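Long-range contacts in NAD dependent epimerase/dehydratase family (uncultured archaeon MedDCM-OCT-S05-C57, PDB 5Y1F), which binds NAD+ and probably catalyses the NAD+-dependent oxidation of L-threonine at its 3-position, working as a monomer: residues D177-R182 with L237-A242; T198-E203 with E215-R220; Y253-M258 with K302-E307. One frame throughout, in Å; residues are numbered along the deposited sequence.

Interaction 1: D177-R182 with L237-A242; sequences DVRGIR and LELMDA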
ATOM      1  N   ASP A 177      -3.888  14.602  13.247  1.00  8.81           N
ATOM      2  CA  ASP A 177      -3.081  13.399  13.502  1.00  8.55           C
ATOM      3  C   ASP A 177      -3.221  12.447  12.314  1.00  8.42           C
ATOM      4  O   ASP A 177      -4.134  11.616  12.260  1.00  9.54           O
ATOM      5  CB  ASP A 177      -3.523  12.748  14.810  1.00  9.40           C
ATOM      6  CG  ASP A 177      -2.720  11.546  15.164  1.00 10.85           C
ATOM      7  OD1 ASP A 177      -1.795  11.183  14.404  1.00 10.42           O
ATOM      8  OD2 ASP A 177      -2.872  11.055  16.287  1.00 12.18           O
ATOM      9  N   VAL A 178      -2.375  12.711  11.328  1.00  7.77           N
ATOM     10  CA  VAL A 178      -2.278  11.900  10.116  1.00  8.05           C
ATOM     11  C   VAL A 178      -0.977  11.105  10.156  1.00  8.12           C
ATOM     12  O   VAL A 178       0.100  11.674  10.475  1.00  9.09           O
ATOM     13  CB  VAL A 178      -2.372  12.767   8.853  1.00  9.05           C
ATOM     14  CG1 VAL A 178      -1.411  13.939   8.868  1.00 10.66           C
ATOM     15  CG2 VAL A 178      -2.151  11.940   7.601  1.00  9.48           C
ATOM     16  N   ARG A 179      -1.073   9.797   9.899  1.00  7.81           N
ATOM     17  CA  ARG A 179       0.067   8.885   9.929  1.00  7.28           C
ATOM     18  C   ARG A 179       0.111   8.152   8.612  1.00  7.97           C
ATOM     19  O   ARG A 179      -0.907   7.964   7.933  1.00  8.24           O
ATOM     20  CB  ARG A 179      -0.100   7.908  11.089  1.00  8.30           C
ATOM     21  CG  ARG A 179      -0.244   8.624  12.414  1.00  8.66           C
ATOM     22  CD  ARG A 179      -0.593   7.701  13.539  1.00  9.43           C
ATOM     23  NE  ARG A 179      -0.924   8.469  14.750  1.00  8.79           N
ATOM     24  CZ  ARG A 179      -0.954   7.963  15.990  1.00 10.07           C
ATOM     25  NH1 ARG A 179      -0.616   6.720  16.234  1.00 10.42           N
ATOM     26  NH2 ARG A 179      -1.308   8.769  17.004  1.00 10.21           N
ATOM     27  N   GLY A 180       1.312   7.727   8.234  1.00  7.88           N
ATOM     28  CA  GLY A 180       1.485   7.003   6.998  1.00  7.67           C
ATOM     29  C   GLY A 180       2.786   6.231   6.954  1.00  7.04           C
ATOM     30  O   GLY A 180       3.708   6.455   7.749  1.00  8.10           O
ATOM     31  N   ILE A 181       2.814   5.281   6.027  1.00  6.72           N
ATOM     32  CA  ILE A 181       3.934   4.373   5.814  1.00  6.43           C
ATOM     33  C   ILE A 181       4.310   4.452   4.353  1.00  6.95           C
ATOM     34  O   ILE A 181       3.412   4.438   3.457  1.00  6.82           O
ATOM     35  CB  ILE A 181       3.542   2.948   6.180  1.00  6.67           C
ATOM     36  CG1 ILE A 181       3.301   2.822   7.686  1.00  8.49           C
ATOM     37  CG2 ILE A 181       4.596   1.953   5.728  1.00  8.17           C
ATOM     38  CD1 ILE A 181       2.612   1.548   8.101  1.00  8.96           C
ATOM     39  N   ARG A 182       5.613   4.455   4.085  1.00  6.63           N
ATOM     40  CA  ARG A 182       6.125   4.248   2.711  1.00  6.64           C
ATOM     41  C   ARG A 182       6.118   2.749   2.414  1.00  7.14           C
ATOM     42  O   ARG A 182       7.111   2.076   2.597  1.00  7.90           O
ATOM     43  CB  ARG A 182       7.537   4.793   2.598  1.00  7.02           C
ATOM     44  CG  ARG A 182       7.631   6.294   2.663  1.00  7.35           C
ATOM     45  CD  ARG A 182       9.033   6.769   2.885  1.00  7.18           C
ATOM     46  NE  ARG A 182       9.115   8.220   2.824  1.00  6.81           N
ATOM     47  CZ  ARG A 182      10.144   8.926   3.274  1.00  7.82           C
ATOM     48  NH1 ARG A 182      11.192   8.326   3.867  1.00  7.55           N
ATOM     49  NH2 ARG A 182      10.145  10.238   3.127  1.00  7.73           N
ATOM     50  N   LEU A 237      -1.986  -1.058  11.470  1.00  9.07           N
ATOM     51  CA  LEU A 237      -2.735  -1.013  12.728  1.00  9.47           C
ATOM     52  C   LEU A 237      -1.863  -0.654  13.906  1.00  9.87           C
ATOM     53  O   LEU A 237      -2.293   0.139  14.772  1.00  9.47           O
ATOM     54  CB  LEU A 237      -3.428  -2.350  12.978  1.00 10.73           C
ATOM     55  CG  LEU A 237      -4.516  -2.690  11.974  1.00 15.11           C
ATOM     56  CD1 LEU A 237      -5.188  -3.997  12.385  1.00 16.52           C
ATOM     57  CD2 LEU A 237      -5.538  -1.589  11.762  1.00 16.83           C
ATOM     58  N   GLU A 238      -0.656  -1.184  13.967  1.00  9.29           N
ATOM     59  CA  GLU A 238       0.240  -0.848  15.059  1.00  9.13           C
ATOM     60  C   GLU A 238       0.617   0.627  15.029  1.00  9.71           C
ATOM     61  O   GLU A 238       0.626   1.308  16.082  1.00 10.73           O
ATOM     62  CB  GLU A 238       1.507  -1.696  15.022  1.00 10.02           C
ATOM     63  CG  GLU A 238       1.270  -3.125  15.435  1.00 12.60           C
ATOM     64  CD  GLU A 238       2.508  -3.979  15.353  1.00 12.87           C
ATOM     65  OE1 GLU A 238       3.573  -3.488  14.959  1.00 14.39           O
ATOM     66  OE2 GLU A 238       2.370  -5.201  15.578  1.00 15.26           O
ATOM     67  N   LEU A 239       0.928   1.167  13.851  1.00  8.85           N
ATOM     68  CA  LEU A 239       1.251   2.576  13.763  1.00  7.98           C
ATOM     69  C   LEU A 239       0.059   3.423  14.212  1.00  8.25           C
ATOM     70  O   LEU A 239       0.206   4.369  14.969  1.00  9.25           O
ATOM     71  CB  LEU A 239       1.638   2.938  12.319  1.00  8.39           C
ATOM     72  CG  LEU A 239       1.814   4.452  12.056  1.00  8.31           C
ATOM     73  CD1 LEU A 239       2.806   5.072  13.024  1.00  9.62           C
ATOM     74  CD2 LEU A 239       2.265   4.650  10.595  1.00  9.71           C
ATOM     75  N   MET A 240      -1.126   3.070  13.763  1.00  8.91           N
ATOM     76  CA  MET A 240      -2.310   3.832  14.156  1.00  9.04           C
ATOM     77  C   MET A 240      -2.611   3.780  15.629  1.00 10.05           C
ATOM     78  O   MET A 240      -3.202   4.734  16.160  1.00 11.27           O
ATOM     79  CB  MET A 240      -3.497   3.398  13.315  1.00  9.17           C
ATOM     80  CG  MET A 240      -3.414   3.889  11.866  1.00  8.72           C
ATOM     81  SD  MET A 240      -3.546   5.672  11.664  1.00  9.48           S
ATOM     82  CE  MET A 240      -5.307   5.905  11.736  1.00  9.97           C
ATOM     83  N   ASP A 241      -2.244   2.694  16.289  1.00 10.14           N
ATOM     84  CA  ASP A 241      -2.480   2.558  17.729  1.00 12.21           C
ATOM     85  C   ASP A 241      -1.425   3.161  18.577  1.00 11.44           C
ATOM     86  O   ASP A 241      -1.655   3.292  19.795  1.00 14.72           O
ATOM     87  CB  ASP A 241      -2.518   1.093  18.120  1.00 15.70           C
ATOM     88  CG  ASP A 241      -3.807   0.454  17.818  1.00 23.83           C
ATOM     89  OD1 ASP A 241      -4.792   1.170  17.566  1.00 31.17           O
ATOM     90  OD2 ASP A 241      -3.825  -0.797  17.821  1.00 29.21           O
ATOM     91  N   ALA A 242      -0.275   3.562  18.055  1.00 10.51           N
ATOM     92  CA  ALA A 242       0.789   4.089  18.880  1.00 11.65           C
ATOM     93  C   ALA A 242       0.355   5.392  19.557  1.00 12.75           C
ATOM     94  O   ALA A 242      -0.340   6.204  18.976  1.00 12.22           O
ATOM     95  CB  ALA A 242       2.016   4.325  18.053  1.00 11.83           C
TER

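Interaction 2: T198-E203 with E215-R220; sequences TDYAVE and ECFVNR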
ATOM      1  N   THR A 198       5.239  -3.675  -8.829  1.00  9.31           N
ATOM      2  CA  THR A 198       5.718  -4.748  -7.978  1.00 11.29           C
ATOM      3  C   THR A 198       4.889  -6.008  -8.103  1.00 10.53           C
ATOM      4  O   THR A 198       5.240  -7.051  -7.526  1.00 11.67           O
ATOM      5  CB  THR A 198       5.820  -4.320  -6.511  1.00 11.63           C
ATOM      6  OG1 THR A 198       4.568  -3.856  -6.062  1.00 12.13           O
ATOM      7  CG2 THR A 198       6.768  -3.169  -6.361  1.00 15.39           C
ATOM      8  N   ASP A 199       3.899  -6.001  -8.984  1.00 10.60           N
ATOM      9  CA  ASP A 199       2.976  -7.116  -9.087  1.00 11.91           C
ATOM     10  C   ASP A 199       3.572  -8.318  -9.725  1.00 10.65           C
ATOM     11  O   ASP A 199       2.947  -9.387  -9.720  1.00 11.37           O
ATOM     12  CB  ASP A 199       1.713  -6.714  -9.790  1.00 15.26           C
ATOM     13  CG  ASP A 199       0.621  -6.347  -8.810  1.00 19.63           C
ATOM     14  OD1 ASP A 199       0.705  -6.758  -7.609  1.00 21.98           O
ATOM     15  OD2 ASP A 199      -0.393  -5.758  -9.244  1.00 20.13           O
ATOM     16  N   TYR A 200       4.795  -8.251 -10.240  1.00 10.35           N
ATOM     17  CA  TYR A 200       5.409  -9.442 -10.788  1.00 10.87           C
ATOM     18  C   TYR A 200       5.566 -10.510  -9.717  1.00 10.78           C
ATOM     19  O   TYR A 200       5.575 -11.702 -10.037  1.00 12.74           O
ATOM     20  CB  TYR A 200       6.785  -9.148 -11.459  1.00 10.06           C
ATOM     21  CG  TYR A 200       7.842  -8.556 -10.546  1.00  9.92           C
ATOM     22  CD1 TYR A 200       7.969  -7.179 -10.444  1.00  9.33           C
ATOM     23  CD2 TYR A 200       8.717  -9.336  -9.786  1.00 10.05           C
ATOM     24  CE1 TYR A 200       8.917  -6.618  -9.621  1.00  9.77           C
ATOM     25  CE2 TYR A 200       9.644  -8.783  -8.934  1.00  9.93           C
ATOM     26  CZ  TYR A 200       9.762  -7.399  -8.861  1.00  9.17           C
ATOM     27  OH  TYR A 200      10.696  -6.798  -8.047  1.00 10.67           O
ATOM     28  N   ALA A 201       5.727 -10.118  -8.465  1.00  9.85           N
ATOM     29  CA  ALA A 201       5.890 -11.107  -7.414  1.00 10.37           C
ATOM     30  C   ALA A 201       4.550 -11.836  -7.180  1.00 11.07           C
ATOM     31  O   ALA A 201       4.473 -13.105  -7.271  1.00 12.54           O
ATOM     32  CB  ALA A 201       6.468 -10.483  -6.154  1.00 12.16           C
ATOM     33  N   VAL A 202       3.454 -11.108  -7.130  1.00  9.36           N
ATOM     34  CA  VAL A 202       2.164 -11.719  -6.980  1.00  9.48           C
ATOM     35  C   VAL A 202       1.851 -12.600  -8.178  1.00  9.21           C
ATOM     36  O   VAL A 202       1.420 -13.751  -8.020  1.00 10.30           O
ATOM     37  CB  VAL A 202       1.067 -10.674  -6.722  1.00 10.73           C
ATOM     38  CG1 VAL A 202      -0.302 -11.283  -6.729  1.00 11.48           C
ATOM     39  CG2 VAL A 202       1.291  -9.995  -5.386  1.00 13.27           C
ATOM     40  N   GLU A 203       2.013 -12.053  -9.370  1.00  9.74           N
ATOM     41  CA  GLU A 203       1.702 -12.814 -10.593  1.00  9.56           C
ATOM     42  C   GLU A 203       2.500 -14.076 -10.710  1.00  9.37           C
ATOM     43  O   GLU A 203       1.991 -15.123 -11.163  1.00 11.69           O
ATOM     44  CB  GLU A 203       1.914 -11.963 -11.835  1.00 10.93           C
ATOM     45  CG  GLU A 203       0.997 -10.776 -11.969  1.00 11.20           C
ATOM     46  CD  GLU A 203       1.254  -9.913 -13.201  1.00 12.15           C
ATOM     47  OE1 GLU A 203       0.502  -8.923 -13.353  1.00 13.92           O
ATOM     48  OE2 GLU A 203       2.204 -10.224 -13.957  1.00 12.42           O
ATOM     49  N   GLU A 215       5.378 -15.415 -17.453  1.00 11.42           N
ATOM     50  CA  GLU A 215       6.193 -14.453 -18.200  1.00 12.18           C
ATOM     51  C   GLU A 215       6.322 -13.190 -17.350  1.00 11.84           C
ATOM     52  O   GLU A 215       5.353 -12.474 -17.149  1.00 13.04           O
ATOM     53  CB  GLU A 215       5.530 -14.096 -19.535  1.00 16.45           C
ATOM     54  CG  GLU A 215       5.403 -15.244 -20.512  1.00 25.49           C
ATOM     55  CD  GLU A 215       5.705 -14.813 -21.948  1.00 29.16           C
ATOM     56  OE1 GLU A 215       6.477 -15.530 -22.620  1.00 41.96           O
ATOM     57  OE2 GLU A 215       5.287 -13.694 -22.343  1.00 32.07           O
ATOM     58  N   CYS A 216       7.505 -13.024 -16.796  1.00 10.27           N
ATOM     59  CA  CYS A 216       7.809 -11.960 -15.856  1.00  9.25           C
ATOM     60  C   CYS A 216       8.076 -10.682 -16.632  1.00  9.81           C
ATOM     61  O   CYS A 216       8.873 -10.705 -17.605  1.00 11.12           O
ATOM     62  CB  CYS A 216       8.986 -12.377 -15.002  1.00  8.44           C
ATOM     63  SG  CYS A 216       9.326 -11.237 -13.666  1.00 10.08           S
ATOM     64  N   PHE A 217       7.499  -9.567 -16.235  1.00  9.14           N
ATOM     65  CA  PHE A 217       7.632  -8.273 -16.939  1.00  9.40           C
ATOM     66  C   PHE A 217       8.791  -7.409 -16.445  1.00  9.07           C
ATOM     67  O   PHE A 217       8.908  -6.273 -16.890  1.00  8.75           O
ATOM     68  CB  PHE A 217       6.286  -7.505 -16.913  1.00  9.58           C
ATOM     69  CG  PHE A 217       5.797  -7.174 -15.531  1.00  8.91           C
ATOM     70  CD1 PHE A 217       6.324  -6.125 -14.856  1.00  9.32           C
ATOM     71  CD2 PHE A 217       4.759  -7.888 -14.941  1.00 10.58           C
ATOM     72  CE1 PHE A 217       5.840  -5.737 -13.607  1.00  9.15           C
ATOM     73  CE2 PHE A 217       4.232  -7.469 -13.738  1.00 12.55           C
ATOM     74  CZ  PHE A 217       4.801  -6.436 -13.036  1.00 10.11           C
ATOM     75  N   VAL A 218       9.616  -7.936 -15.558  1.00  8.76           N
ATOM     76  CA  VAL A 218      10.878  -7.328 -15.197  1.00  8.97           C
ATOM     77  C   VAL A 218      11.965  -8.382 -15.430  1.00  8.79           C
ATOM     78  O   VAL A 218      11.701  -9.587 -15.474  1.00  8.85           O
ATOM     79  CB  VAL A 218      10.892  -6.798 -13.745  1.00  9.13           C
ATOM     80  CG1 VAL A 218       9.873  -5.698 -13.534  1.00  9.95           C
ATOM     81  CG2 VAL A 218      10.727  -7.895 -12.717  1.00  8.88           C
ATOM     82  N   ASN A 219      13.224  -7.927 -15.535  1.00  8.67           N
ATOM     83  CA  ASN A 219      14.335  -8.838 -15.731  1.00  8.25           C
ATOM     84  C   ASN A 219      14.630  -9.624 -14.447  1.00  8.50           C
ATOM     85  O   ASN A 219      14.175  -9.247 -13.349  1.00  8.63           O
ATOM     86  CB  ASN A 219      15.566  -8.117 -16.346  1.00  8.92           C
ATOM     87  CG  ASN A 219      16.251  -7.170 -15.394  1.00  8.67           C
ATOM     88  OD1 ASN A 219      16.601  -6.013 -15.807  1.00 12.44           O
ATOM     89  ND2 ASN A 219      16.572  -7.627 -14.256  1.00  7.58           N
ATOM     90  N   ARG A 220      15.385 -10.693 -14.571  1.00  7.93           N
ATOM     91  CA  ARG A 220      15.511 -11.665 -13.507  1.00  8.40           C
ATOM     92  C   ARG A 220      16.248 -11.129 -12.274  1.00  8.02           C
ATOM     93  O   ARG A 220      16.172 -11.687 -11.208  1.00  8.34           O
ATOM     94  CB  ARG A 220      16.181 -12.963 -13.974  1.00  8.75           C
ATOM     95  CG  ARG A 220      17.618 -12.827 -14.442  1.00  9.27           C
ATOM     96  CD  ARG A 220      18.297 -14.153 -14.688  1.00 10.63           C
ATOM     97  NE  ARG A 220      17.607 -14.959 -15.654  1.00 10.24           N
ATOM     98  CZ  ARG A 220      17.034 -16.144 -15.423  1.00 10.34           C
ATOM     99  NH1 ARG A 220      17.170 -16.766 -14.240  1.00 11.92           N
ATOM    100  NH2 ARG A 220      16.401 -16.721 -16.402  1.00 11.99           N
TER
HETATM  101  O   HOH W   1       2.887 -10.783 -16.482  1.00 31.97           O

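Interaction 3: Y253-M258 with K302-E307; sequences YNLSSM and KDWGWE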
ATOM      1  N   TYR A 253       6.760   7.010   7.422  1.00  6.88           N
ATOM      2  CA  TYR A 253       7.700   6.002   7.927  1.00  6.47           C
ATOM      3  C   TYR A 253       8.213   5.091   6.858  1.00  6.43           C
ATOM      4  O   TYR A 253       7.421   4.373   6.226  1.00  6.77           O
ATOM      5  CB  TYR A 253       7.059   5.161   9.008  1.00  7.28           C
ATOM      6  CG  TYR A 253       7.111   5.796  10.402  1.00  6.99           C
ATOM      7  CD1 TYR A 253       8.262   5.678  11.199  1.00  7.77           C
ATOM      8  CD2 TYR A 253       6.032   6.498  10.924  1.00  7.79           C
ATOM      9  CE1 TYR A 253       8.354   6.272  12.436  1.00  8.09           C
ATOM     10  CE2 TYR A 253       6.113   7.027  12.192  1.00  7.20           C
ATOM     11  CZ  TYR A 253       7.282   6.976  12.902  1.00  8.42           C
ATOM     12  OH  TYR A 253       7.330   7.555  14.192  1.00  9.43           O
ATOM     13  N   ASN A 254       9.537   4.947   6.761  1.00  6.25           N
ATOM     14  CA  ASN A 254      10.103   3.808   6.062  1.00  6.16           C
ATOM     15  C   ASN A 254       9.674   2.528   6.731  1.00  6.24           C
ATOM     16  O   ASN A 254       9.501   2.481   7.957  1.00  7.35           O
ATOM     17  CB  ASN A 254      11.632   3.863   6.101  1.00  6.48           C
ATOM     18  CG  ASN A 254      12.243   4.786   5.082  1.00  7.10           C
ATOM     19  OD1 ASN A 254      11.552   5.514   4.339  1.00  8.25           O
ATOM     20  ND2 ASN A 254      13.582   4.807   5.039  1.00  7.42           N
ATOM     21  N   LEU A 255       9.532   1.454   5.966  1.00  6.70           N
ATOM     22  CA  LEU A 255       9.067   0.165   6.481  1.00  7.36           C
ATOM     23  C   LEU A 255       9.661  -0.939   5.647  1.00  8.23           C
ATOM     24  O   LEU A 255       9.547  -0.916   4.415  1.00  9.61           O
ATOM     25  CB  LEU A 255       7.551   0.091   6.469  1.00  7.30           C
ATOM     26  CG  LEU A 255       7.001  -0.980   7.426  1.00  8.66           C
ATOM     27  CD1 LEU A 255       6.995  -0.482   8.866  1.00 10.36           C
ATOM     28  CD2 LEU A 255       5.615  -1.472   7.000  1.00  9.71           C
ATOM     29  N   SER A 256      10.258  -1.931   6.306  1.00  7.63           N
ATOM     30  CA  SER A 256      11.008  -2.980   5.663  1.00  7.69           C
ATOM     31  C   SER A 256      10.575  -4.376   6.083  1.00  8.11           C
ATOM     32  O   SER A 256      10.142  -4.615   7.223  1.00  9.00           O
ATOM     33  CB  SER A 256      12.470  -2.811   5.969  1.00  9.72           C
ATOM     34  OG  SER A 256      13.343  -3.708   5.318  1.00 13.23           O
ATOM     35  N   SER A 257      10.760  -5.322   5.166  1.00  7.96           N
ATOM     36  CA  SER A 257      10.726  -6.727   5.500  1.00  8.99           C
ATOM     37  C   SER A 257      11.783  -7.467   4.683  1.00  9.70           C
ATOM     38  O   SER A 257      12.795  -7.918   5.263  1.00 11.93           O
ATOM     39  CB  SER A 257       9.347  -7.308   5.311  1.00  8.21           C
ATOM     40  OG  SER A 257       9.415  -8.714   5.573  1.00  9.82           O
ATOM     41  N   MET A 258      11.551  -7.656   3.399  1.00  8.95           N
ATOM     42  CA  MET A 258      12.391  -8.504   2.537  1.00  9.30           C
ATOM     43  C   MET A 258      12.950  -7.706   1.381  1.00  8.33           C
ATOM     44  O   MET A 258      12.402  -6.665   1.002  1.00  9.32           O
ATOM     45  CB  MET A 258      11.560  -9.639   1.931  1.00  9.41           C
ATOM     46  CG  MET A 258      11.027 -10.638   2.934  1.00 10.86           C
ATOM     47  SD  MET A 258       9.832 -11.791   2.255  1.00 11.40           S
ATOM     48  CE  MET A 258       8.412 -10.720   2.236  1.00  9.68           C
ATOM     49  N   LYS A 302      12.114   1.586  16.102  1.00  8.12           N
ATOM     50  CA  LYS A 302      12.435   2.290  17.363  1.00  9.67           C
ATOM     51  C   LYS A 302      11.188   2.938  17.964  1.00  9.72           C
ATOM     52  O   LYS A 302      10.869   2.756  19.141  1.00 11.69           O
ATOM     53  CB  LYS A 302      13.482   3.343  17.097  1.00 10.25           C
ATOM     54  CG  LYS A 302      13.931   4.034  18.372  1.00 12.84           C
ATOM     55  CD  LYS A 302      14.886   5.142  18.035  1.00 16.21           C
ATOM     56  CE  LYS A 302      15.563   5.654  19.286  1.00 23.05           C
ATOM     57  NZ  LYS A 302      16.297   6.900  18.984  1.00 29.34           N
ATOM     58  N   ASP A 303      10.420   3.678  17.170  1.00  9.33           N
ATOM     59  CA  ASP A 303       9.368   4.534  17.724  1.00  9.28           C
ATOM     60  C   ASP A 303       8.164   3.736  18.096  1.00  9.78           C
ATOM     61  O   ASP A 303       7.537   4.049  19.116  1.00 11.88           O
ATOM     62  CB  ASP A 303       8.899   5.549  16.676  1.00  9.42           C
ATOM     63  CG  ASP A 303       9.897   6.663  16.374  1.00 10.27           C
ATOM     64  OD1 ASP A 303      11.007   6.713  16.933  1.00 11.10           O
ATOM     65  OD2 ASP A 303       9.571   7.525  15.496  1.00 10.39           O
ATOM     66  N   TRP A 304       7.752   2.755  17.301  1.00  8.62           N
ATOM     67  CA  TRP A 304       6.519   2.048  17.541  1.00  9.56           C
ATOM     68  C   TRP A 304       6.622   0.547  17.440  1.00  9.97           C
ATOM     69  O   TRP A 304       5.640  -0.166  17.301  1.00 11.37           O
ATOM     70  CB  TRP A 304       5.379   2.640  16.701  1.00  9.47           C
ATOM     71  CG  TRP A 304       5.603   2.801  15.218  1.00  8.37           C
ATOM     72  CD1 TRP A 304       6.117   3.867  14.585  1.00  8.97           C
ATOM     73  CD2 TRP A 304       5.285   1.850  14.201  1.00  9.79           C
ATOM     74  NE1 TRP A 304       6.162   3.650  13.224  1.00  8.70           N
ATOM     75  CE2 TRP A 304       5.685   2.410  12.980  1.00  8.34           C
ATOM     76  CE3 TRP A 304       4.752   0.567  14.211  1.00  8.86           C
ATOM     77  CZ2 TRP A 304       5.440   1.781  11.771  1.00  8.58           C
ATOM     78  CZ3 TRP A 304       4.570  -0.080  13.005  1.00  9.86           C
ATOM     79  CH2 TRP A 304       4.916   0.523  11.806  1.00  9.37           C
ATOM     80  N   GLY A 305       7.834   0.019  17.590  1.00  9.31           N
ATOM     81  CA  GLY A 305       7.977  -1.404  17.812  1.00  9.21           C
ATOM     82  C   GLY A 305       7.791  -2.295  16.606  1.00  9.25           C
ATOM     83  O   GLY A 305       7.536  -3.482  16.728  1.00 10.46           O
ATOM     84  N   TRP A 306       7.982  -1.730  15.419  1.00  8.81           N
ATOM     85  CA  TRP A 306       7.806  -2.541  14.202  1.00  8.80           C
ATOM     86  C   TRP A 306       8.800  -3.700  14.153  1.00  8.64           C
ATOM     87  O   TRP A 306      10.001  -3.499  14.370  1.00  8.93           O
ATOM     88  CB  TRP A 306       8.021  -1.687  12.960  1.00  8.36           C
ATOM     89  CG  TRP A 306       8.049  -2.502  11.694  1.00  8.70           C
ATOM     90  CD1 TRP A 306       9.098  -2.563  10.805  1.00  9.04           C
ATOM     91  CD2 TRP A 306       7.039  -3.391  11.201  1.00  7.76           C
ATOM     92  NE1 TRP A 306       8.773  -3.405   9.796  1.00  9.25           N
ATOM     93  CE2 TRP A 306       7.535  -3.947  10.023  1.00  9.07           C
ATOM     94  CE3 TRP A 306       5.778  -3.792  11.667  1.00  8.84           C
ATOM     95  CZ2 TRP A 306       6.791  -4.896   9.291  1.00  9.21           C
ATOM     96  CZ3 TRP A 306       5.069  -4.751  10.961  1.00  9.21           C
ATOM     97  CH2 TRP A 306       5.577  -5.263   9.796  1.00  9.48           C
ATOM     98  N   GLU A 307       8.304  -4.891  13.814  1.00  8.38           N
ATOM     99  CA  GLU A 307       9.129  -6.023  13.421  1.00  9.50           C
ATOM    100  C   GLU A 307       8.308  -6.891  12.447  1.00  8.98           C
ATOM    101  O   GLU A 307       7.168  -7.230  12.787  1.00 10.00           O
ATOM    102  CB  GLU A 307       9.412  -6.865  14.713  1.00 14.27           C
ATOM    103  CG  GLU A 307      10.642  -7.688  14.752  1.00 21.52           C
ATOM    104  CD  GLU A 307      11.046  -8.099  16.152  1.00 21.83           C
ATOM    105  OE1 GLU A 307      10.557  -7.554  17.168  1.00 25.25           O
ATOM    106  OE2 GLU A 307      11.894  -8.963  16.168  1.00 26.39           O
TER

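Interaction 1: D177-R182 with L237-A242
R179 reaches from its strand to the C-terminal end of helix 229-241 and hands one nitrogen, NH1, to two backbone carbonyls there. The bond from R179 NH1 to L239 O is 2.8 Å long and lies in both the guanidinium plane and the carbonyl plane. Its partner, from R179 NH1 to A242 O, is equally short at 2.8 Å and straighter, with an N-H...O angle of 161°. R179 NH2 adds a weak, longer bond to A242 O. L239 O also takes the backbone N of A242, so this last-turn carbonyl is held by two donors.

What keeps the guanidinium in position is D177, two residues back in the chain. It is gripped side-on: R179 NE meets D177 OD1 at 2.9 Å, nearly straight, while R179 NH2 meets D177 OD2 at 2.9 Å in a salt bridge. The arginine chain is extended from CG to NE, long enough to bring NH1 to the helix end, and its CD passes M240 SD at 4.0 Å.

L239 supplies the apolar half. With CG anti to the backbone N (chi1 172°), the side chain carries CD2 toward the strand, 3.6 Å from I181 CG1 and 3.7 Å from G180 O; the I181 and L239 side chains run past each other in opposite senses. M240 meets F127, I85 and Y87, which lays the helix on parallel strands 83-88 and 125-131 of the Rossmann-type NAD-binding domain.

The helix end probably presents partial negative charge to this largely buried guanidinium. D177 pairs the arginine's charge along the NE/NH2 edge, while NH1 satisfies carbonyls that the ending helix leaves without their usual partners.

Interaction 2: T198-E203 with E215-R220
Y200 meets V218 with a ring face and F217 with its CB and ring edge, and here the packing is tight. V218 CG2 sits over the middle of the tyrosine ring, 3.6 Å from its centroid and only 9° off the normal, a CH-pi contact. Y200 in turn lays its CB over the face of F217, 4.0 Å from the F217 centroid, and points its ring edge at that same face in an offset edge-to-face pair with planes at 84°. With chi1 at 60°, Y200 CG lies between the backbone N and the carbonyl carbon, which swings the ring across to V218. C216 SG adds an oblique sulfur-aromatic contact and touches Y200 CB at 4.0 Å.

The contact joins the start of helix 199-211 to the end of strand 213-216, an edge of the small two-stranded parallel sheet with 276-279. Just before the helix, T198 touches the bound NAD.

Around E203 the fit is looser and wetter. Its extended chain brings OE2 to the edge of F217, 3.4 Å from CE2, with no direct hydrogen bond between the segments. Instead a water donates to E203 OE2 at 2.7 Å and to E215 O at 3.1 Å, and Y214 OH also bonds this carboxylate oxygen.

Interaction 3: Y253-M258 with K302-E307
Y253 OH donates a short hydrogen bond, 2.6 Å, to D303 OD2, which receives it on the anti lone pair, away from its other oxygen. Both ends have further partners: the backbone N of Y249 binds the tyrosine oxygen and the backbone N of N248 binds D303 OD2. The phenol is thus fixed at its far end, with the carboxylate plane almost perpendicular to the ring.

W304 holds the same ring from another direction. Its NE1 stands 3.3 Å above the plane of the Y253 ring, over the centre, and the indole edge faces the phenol squarely, the planes meeting at 87°. W304 CG takes the position between backbone N and carbonyl carbon (chi1 52°), turning the indole toward Y253.

Further along, L255 fills the angle between the two tryptophans. Its CD1 lies 3.4 Å from the centroid of the W306 five-membered ring, almost on the normal, while the same methyl is 3.7 Å from W304 CH2. The indole of W306 is then tied at its edge: NE1 bonds S256 O at 3.2 Å, in the plane of both the ring and the carbonyl, so L255 meets one face and S256 O the NE1 edge.

Helix 229-241 also packs here, L239 on W304 and A235 on W306. Strand 253-254 pairs in parallel with 178-187, so helix 298-304 and the residues after it are packed beside strand 178-187 of the Rossmann-type sheet common to the epimerase/dehydratase family.

Overall arrangement
Interactions 1 and 3 are neighbours, with centres about 11 Å apart on one side of the chain's centre. They share the main sheet, where strands 178-187 and 253-254 run parallel: R182 N meets Y253 O, and I181 packs on L255. Helix 229-241 belongs to the surroundings of both. Interaction 2 lies on the opposite side from interaction 1, about 29 Å away between centres, and about 25 Å from interaction 3. Along the chain it is nested within the loop closed by interaction 1; interaction 3 follows. The bound NAD touches T198 of interaction 2 and comes about 8 Å from the I181 side chain, so the contacts lie in two regions of the fold, one touching the cofactor and one a short way from it.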